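Cyanophage-like gp41-1 intein (Metagenome, PDB 6QAZ) probably carries out protein splicing as a naturally split intein, cutting itself out of its precursor while joining the flanking segments. Local coordinates at residues A[10-14]-A[15-19]; A[86-89]-A[90-94]. All coordinates share one frame; numbering follows the deposited sequence. Where two conformers were deposited one is given.

Contact 1: residues A[10-14]-A[15-19]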
ATOM      1  N   GLN A  10      -2.793  -6.253  -5.039  1.00 12.77           N
ATOM      2  CA  GLN A  10      -4.048  -6.004  -5.747  1.00 12.93           C
ATOM      3  C   GLN A  10      -4.678  -4.691  -5.298  1.00 12.99           C
ATOM      4  O   GLN A  10      -4.725  -4.369  -4.116  1.00 14.68           O
ATOM      5  CB  GLN A  10      -5.025  -7.143  -5.599  1.00 13.73           C
ATOM      6  CG  GLN A  10      -4.606  -8.365  -6.397  1.00 14.87           C
ATOM      7  CD  GLN A  10      -5.581  -9.489  -6.182  1.00 15.68           C
ATOM      8  OE1 GLN A  10      -5.708 -10.008  -5.064  1.00 16.81           O
ATOM      9  NE2 GLN A  10      -6.332  -9.853  -7.207  1.00 19.94           N
ATOM     10  N   VAL A  11      -5.170  -3.953  -6.272  1.00 13.97           N
ATOM     11  CA  VAL A  11      -5.935  -2.710  -6.048  1.00 14.07           C
ATOM     12  C   VAL A  11      -7.271  -2.875  -6.765  1.00 13.89           C
ATOM     13  O   VAL A  11      -7.403  -3.652  -7.711  1.00 15.64           O
ATOM     14  CB  VAL A  11      -5.156  -1.485  -6.544  1.00 14.14           C
ATOM     15  CG1 VAL A  11      -3.864  -1.342  -5.772  1.00 15.39           C
ATOM     16  CG2 VAL A  11      -4.903  -1.521  -8.036  1.00 15.42           C
ATOM     17  N   GLN A  12      -8.268  -2.143  -6.304  1.00 14.93           N
ATOM     18  CA  GLN A  12      -9.635  -2.254  -6.810  0.50 15.48           C
ATOM     19  C   GLN A  12      -9.910  -1.126  -7.810  1.00 14.72           C
ATOM     20  O   GLN A  12      -9.868   0.045  -7.417  1.00 15.46           O
ATOM     21  CB  GLN A  12     -10.554  -2.196  -5.604  0.50 17.86           C
ATOM     22  CG  GLN A  12     -11.949  -2.645  -5.937  0.50 19.68           C
ATOM     23  CD  GLN A  12     -12.799  -2.837  -4.713  0.50 21.32           C
ATOM     24  OE1 GLN A  12     -12.343  -2.995  -3.583  0.50 22.25           O
ATOM     25  NE2 GLN A  12     -14.080  -2.834  -4.953  0.50 24.80           N
ATOM     26  N   THR A  13     -10.194  -1.479  -9.048  1.00 15.82           N
ATOM     27  CA  THR A  13     -10.619  -0.509 -10.066  1.00 15.92           C
ATOM     28  C   THR A  13     -12.103  -0.689 -10.269  1.00 17.49           C
ATOM     29  O   THR A  13     -12.677  -1.729  -9.914  1.00 18.49           O
ATOM     30  CB  THR A  13      -9.844  -0.658 -11.370  1.00 16.78           C
ATOM     31  OG1 THR A  13     -10.357  -1.771 -12.106  1.00 18.24           O
ATOM     32  CG2 THR A  13      -8.358  -0.754 -11.157  1.00 17.08           C
ATOM     33  N   PRO A  14     -12.757   0.216 -11.010  1.00 18.22           N
ATOM     34  CA  PRO A  14     -14.155  -0.026 -11.369  1.00 20.87           C
ATOM     35  C   PRO A  14     -14.350  -1.271 -12.238  1.00 21.92           C
ATOM     36  O   PRO A  14     -15.474  -1.708 -12.378  1.00 28.43           O
ATOM     37  CB  PRO A  14     -14.578   1.280 -12.055  1.00 21.34           C
ATOM     38  CG  PRO A  14     -13.629   2.326 -11.466  1.00 19.68           C
ATOM     39  CD  PRO A  14     -12.314   1.584 -11.388  1.00 17.59           C
ATOM     40  N   GLN A  15     -13.305  -1.709 -12.930  1.00 21.89           N
ATOM     41  CA  GLN A  15     -13.348  -2.902 -13.806  1.00 25.38           C
ATOM     42  C   GLN A  15     -12.916  -4.169 -13.042  1.00 25.72           C
ATOM     43  O   GLN A  15     -12.901  -5.237 -13.686  1.00 35.44           O
ATOM     44  CB  GLN A  15     -12.449  -2.648 -15.013  1.00 30.33           C
ATOM     45  CG  GLN A  15     -12.891  -1.460 -15.871  1.00 35.25           C
ATOM     46  CD  GLN A  15     -12.499  -0.090 -15.347  1.00 30.59           C
ATOM     47  OE1 GLN A  15     -11.486   0.103 -14.660  1.00 29.99           O
ATOM     48  NE2 GLN A  15     -13.326   0.892 -15.692  1.00 36.84           N
ATOM     49  N   GLY A  16     -12.676  -4.108 -11.731  1.00 21.35           N
ATOM     50  CA  GLY A  16     -12.295  -5.269 -10.912  1.00 21.29           C
ATOM     51  C   GLY A  16     -10.931  -5.088 -10.324  1.00 17.38           C
ATOM     52  O   GLY A  16     -10.289  -4.042 -10.447  1.00 18.04           O
ATOM     53  N   MET A  17     -10.484  -6.117  -9.642  1.00 16.97           N
ATOM     54  CA  MET A  17      -9.167  -6.067  -9.006  1.00 15.80           C
ATOM     55  C   MET A  17      -8.098  -6.171 -10.079  1.00 16.07           C
ATOM     56  O   MET A  17      -8.229  -6.941 -11.022  1.00 19.02           O
ATOM     57  CB  MET A  17      -9.000  -7.239  -8.035  1.00 17.07           C
ATOM     58  CG  MET A  17      -9.800  -7.168  -6.754  0.60 18.02           C
ATOM     59  SD  MET A  17      -9.258  -5.808  -5.681  0.60 17.09           S
ATOM     60  CE  MET A  17     -10.385  -6.074  -4.316  0.60 20.13           C
ATOM     61  N   LYS A  18      -7.052  -5.417  -9.904  1.00 14.88           N
ATOM     62  CA  LYS A  18      -5.881  -5.463 -10.783  1.00 14.89           C
ATOM     63  C   LYS A  18      -4.620  -5.582  -9.942  1.00 14.52           C
ATOM     64  O   LYS A  18      -4.542  -4.981  -8.870  1.00 15.66           O
ATOM     65  CB  LYS A  18      -5.764  -4.197 -11.645  0.60 15.46           C
ATOM     66  CG  LYS A  18      -6.871  -4.000 -12.656  0.60 16.57           C
ATOM     67  CD  LYS A  18      -6.589  -2.884 -13.640  0.60 18.28           C
ATOM     68  CE  LYS A  18      -7.745  -2.626 -14.584  0.60 19.89           C
ATOM     69  NZ  LYS A  18      -7.404  -1.644 -15.634  0.60 20.64           N
ATOM     70  N   GLU A  19      -3.629  -6.299 -10.443  1.00 14.80           N
ATOM     71  CA  GLU A  19      -2.302  -6.236  -9.831  1.00 14.37           C
ATOM     72  C   GLU A  19      -1.696  -4.883 -10.155  1.00 14.19           C
ATOM     73  O   GLU A  19      -1.839  -4.341 -11.273  1.00 14.90           O
ATOM     74  CB  GLU A  19      -1.396  -7.357 -10.313  1.00 15.63           C
ATOM     75  CG  GLU A  19      -1.857  -8.717  -9.786  1.00 17.36           C
ATOM     76  CD  GLU A  19      -0.965  -9.901 -10.191  1.00 21.41           C
ATOM     77  OE1 GLU A  19      -0.050  -9.727 -11.026  1.00 25.42           O
ATOM     78  OE2 GLU A  19      -1.130 -10.994  -9.634  1.00 27.99           O
TER

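Contact 2: residues A[86-89]-A[90-94]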
ATOM      1  N   CYS A  86      -1.813  -0.230  14.609  1.00 15.90           N
ATOM      2  CA  CYS A  86      -2.943  -0.640  13.787  1.00 15.57           C
ATOM      3  C   CYS A  86      -2.943   0.086  12.444  1.00 14.68           C
ATOM      4  O   CYS A  86      -2.652   1.277  12.354  1.00 16.25           O
ATOM      5  CB  CYS A  86      -4.255  -0.317  14.460  1.00 17.39           C
ATOM      6  SG  CYS A  86      -4.505  -1.283  15.977  1.00 21.71           S
ATOM      7  N   LEU A  87      -3.318  -0.670  11.417  1.00 14.35           N
ATOM      8  CA  LEU A  87      -3.636  -0.136  10.096  1.00 14.29           C
ATOM      9  C   LEU A  87      -5.142  -0.183   9.891  1.00 13.73           C
ATOM     10  O   LEU A  87      -5.852  -0.848  10.614  1.00 17.23           O
ATOM     11  CB  LEU A  87      -2.899  -0.894   8.994  1.00 13.59           C
ATOM     12  CG  LEU A  87      -1.381  -0.900   9.091  1.00 14.25           C
ATOM     13  CD1 LEU A  87      -0.763  -1.549   7.869  1.00 14.69           C
ATOM     14  CD2 LEU A  87      -0.820   0.502   9.284  1.00 15.11           C
ATOM     15  N   TYR A  88      -5.610   0.501   8.860  1.00 13.85           N
ATOM     16  CA  TYR A  88      -7.020   0.453   8.468  1.00 14.02           C
ATOM     17  C   TYR A  88      -7.197  -0.565   7.365  1.00 14.29           C
ATOM     18  O   TYR A  88      -6.418  -0.587   6.403  1.00 14.91           O
ATOM     19  CB  TYR A  88      -7.478   1.824   7.978  1.00 15.28           C
ATOM     20  CG  TYR A  88      -7.426   2.912   9.021  1.00 15.83           C
ATOM     21  CD1 TYR A  88      -8.461   3.095   9.914  1.00 17.78           C
ATOM     22  CD2 TYR A  88      -6.326   3.746   9.129  1.00 16.76           C
ATOM     23  CE1 TYR A  88      -8.406   4.103  10.870  1.00 18.82           C
ATOM     24  CE2 TYR A  88      -6.249   4.748  10.076  1.00 18.98           C
ATOM     25  CZ  TYR A  88      -7.295   4.934  10.954  1.00 20.21           C
ATOM     26  OH  TYR A  88      -7.179   5.894  11.928  1.00 23.39           O
ATOM     27  N   VAL A  89      -8.255  -1.358   7.468  1.00 15.16           N
ATOM     28  CA  VAL A  89      -8.628  -2.307   6.410  1.00 15.00           C
ATOM     29  C   VAL A  89      -9.974  -1.893   5.868  1.00 15.38           C
ATOM     30  O   VAL A  89     -10.695  -1.103   6.453  1.00 19.57           O
ATOM     31  CB  VAL A  89      -8.630  -3.764   6.891  1.00 16.18           C
ATOM     32  CG1 VAL A  89      -7.265  -4.138   7.405  1.00 16.74           C
ATOM     33  CG2 VAL A  89      -9.735  -4.070   7.876  1.00 18.46           C
ATOM     34  N   LYS A  90     -10.341  -2.440   4.739  1.00 17.16           N
ATOM     35  CA  LYS A  90     -11.602  -2.006   4.125  1.00 20.20           C
ATOM     36  C   LYS A  90     -12.721  -2.381   5.080  1.00 22.77           C
ATOM     37  O   LYS A  90     -12.757  -3.488   5.562  1.00 25.68           O
ATOM     38  CB  LYS A  90     -11.757  -2.550   2.714  1.00 25.69           C
ATOM     39  CG  LYS A  90     -12.882  -1.930   1.904  1.00 28.20           C
ATOM     40  CD  LYS A  90     -12.915  -2.424   0.453  1.00 32.31           C
ATOM     41  CE  LYS A  90     -14.249  -2.167  -0.206  1.00 39.14           C
ATOM     42  NZ  LYS A  90     -14.370  -2.924  -1.472  1.00 43.03           N
ATOM     43  N   GLU A  91     -13.713  -1.538   5.378  1.00 26.77           N
ATOM     44  CA  GLU A  91     -13.834  -0.097   5.291  1.00 27.15           C
ATOM     45  C   GLU A  91     -13.569   0.553   6.662  1.00 26.80           C
ATOM     46  O   GLU A  91     -14.432   0.590   7.607  1.00 28.70           O
ATOM     47  CB  GLU A  91     -15.246   0.313   4.900  1.00 30.06           C
ATOM     48  CG  GLU A  91     -15.321   1.696   4.280  0.50 28.54           C
ATOM     49  CD  GLU A  91     -14.416   1.851   3.063  0.50 26.69           C
ATOM     50  OE1 GLU A  91     -14.557   1.084   2.122  0.50 36.37           O
ATOM     51  OE2 GLU A  91     -13.566   2.689   3.098  0.50 22.91           O
ATOM     52  N   MET A  92     -12.435   1.193   6.700  1.00 24.95           N
ATOM     53  CA  MET A  92     -11.857   1.938   7.827  1.00 22.22           C
ATOM     54  C   MET A  92     -11.985   1.181   9.146  1.00 20.55           C
ATOM     55  O   MET A  92     -12.222   1.806  10.144  1.00 24.33           O
ATOM     56  CB  MET A  92     -12.495   3.318   7.882  1.00 23.80           C
ATOM     57  CG  MET A  92     -12.160   4.163   6.673  1.00 24.37           C
ATOM     58  SD  MET A  92     -10.415   4.404   6.516  1.00 25.55           S
ATOM     59  CE  MET A  92     -10.017   5.543   7.830  1.00 32.88           C
ATOM     60  N   MET A  93     -11.705  -0.112   9.143  1.00 20.56           N
ATOM     61  CA  MET A  93     -11.673  -0.912  10.391  1.00 20.98           C
ATOM     62  C   MET A  93     -10.224  -1.028  10.891  1.00 16.58           C
ATOM     63  O   MET A  93      -9.397  -1.387  10.083  1.00 18.68           O
ATOM     64  CB  MET A  93     -12.242  -2.324  10.171  0.51 20.39           C
ATOM     65  CG  MET A  93     -13.672  -2.319   9.693  0.51 24.89           C
ATOM     66  SD  MET A  93     -14.841  -1.625  10.890  0.51 36.15           S
ATOM     67  CE  MET A  93     -14.847  -2.939  12.108  0.51 37.10           C
ATOM     68  N   LEU A  94      -9.912  -0.756  12.153  1.00 16.72           N
ATOM     69  CA  LEU A  94      -8.534  -0.860  12.638  1.00 15.90           C
ATOM     70  C   LEU A  94      -8.174  -2.315  12.873  1.00 16.13           C
ATOM     71  O   LEU A  94      -8.955  -3.055  13.477  1.00 18.77           O
ATOM     72  CB  LEU A  94      -8.446  -0.078  13.933  1.00 18.68           C
ATOM     73  CG  LEU A  94      -8.428   1.428  13.750  1.00 22.94           C
ATOM     74  CD1 LEU A  94      -8.816   2.142  15.033  1.00 29.86           C
ATOM     75  CD2 LEU A  94      -7.075   1.904  13.229  1.00 23.95           C
TER

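Contact 1: residues A[10-14]-A[15-19]
Val11 and Lys18 face each other as an antiparallel hydrogen-bonded pair, with Val11 N donating to Lys18 O at 2.9 Å and Lys18 N returning to Val11 O at 2.8 Å. The short axes of strands 10-13 and 16-19 come within 4.5 Å at an angle of 142°, so the arms are twisted well away from exact antiparallel. Gln10 with Glu19 and Gln12 with Met17 form the non-hydrogen-bonded pairs. The strands are joined by a type I turn from Thr13 to Gly16, with Pro14 and Gln15 at its corners: a two-residue beta hairpin at the surface of the intein, with strand 10-13 also bonded through the backbone to Asn122 and Leu30. Gly16 O is gripped by two donors of Thr13. Thr13 N lies 2.9 Å from Gly16 O and above the carbonyl plane, whereas Thr13 OG1 donates at 2.8 Å in the plane, on a lone pair. A chi1 of 78° turns the hydroxyl over the backbone toward the turn, where it also accepts a weak bond from Gln15 N. Thr13 CG2 meets the aliphatic chain of Lys18, 3.7 Å from Lys18 CD; the two side chains run at about a right angle, and the extended lysine goes on to a salt bridge with Asp27. On the opposite face, in the conformers given, Met17 bends at chi2 (-66°) and sets Met17 CE 3.7 Å from Gln12 OE1, a van der Waals contact only, as that oxygen is hydrogen-bonded to Lys90 NZ. Gln10 leans diagonally over, Gln10 NE2 ending 3.8 Å from Met17 CB.

Contact 2: residues A[86-89]-A[90-94]
Tyr88 lies between Met92 and Leu94, one side chain over each face of its ring. The setting is the beta hairpin of strand 86-89 and the start of strand 93-113, where Met92, at positive phi (44°), and Met93 stand together opposite the single residue Val89, a G1 beta bulge. From one side comes a methyl group: Met92 CE stands 3.8 Å from the ring centroid of Tyr88, a CH-pi contact shifted toward the rim above CD1 and CE1. Successive bends at chi2 and chi3 (-60° and -73°) curl the methionine so that its methyl, and not its sulfur, is the part lying over the face. The sulfur remains oblique, in a Met-aromatic contact with Met92 SD 4.7 Å from the same centroid. Against the opposite face lies Leu94 CD2, also 3.8 Å from the Tyr88 centroid and nearest to CE1. Tyr88 and Leu94 run side by side and point the same way, as expected of a non-hydrogen-bonded antiparallel pair. The same leucine methyl reaches back to Cys86, with Leu94 CD2 3.8 Å from Cys86 CB, thus bridging two residues of the first strand that share a side. Backbone bonds fix this register: Val89 N gives to Met93 O at 2.9 Å and Met93 N to Val89 O at 3.0 Å. The chain turns between them through a cis peptide linking Lys90 to Glu91, and Glu91 OE2 is bonded to the hydroxyl of Tyr120. On the side of the hairpin that carries Val89 and Met93, Val89 CG2 rests 3.8 Å from Met93 CB.

Followed from the N terminus, the chain first folds back at contact 1, a tight turn close to its start, and reaches contact 2 only after strands 28-31 to 73-75 have been laid down. The two hairpins are in series: neither encloses the other and their loops do not cross. Their centres lie about 19 Å apart, yet they are joined directly, since Gln12 OE1 and Lys90 NZ form a probable hydrogen bond of 2.9 Å. The C-terminal part of the chain meets both, Asn122 bonding to the backbone of Gln10 and Asp123 to that of Lys90. Contact 1 packs on strand 28-31, while contact 2 opens the long strand 93-113 of the main sheet.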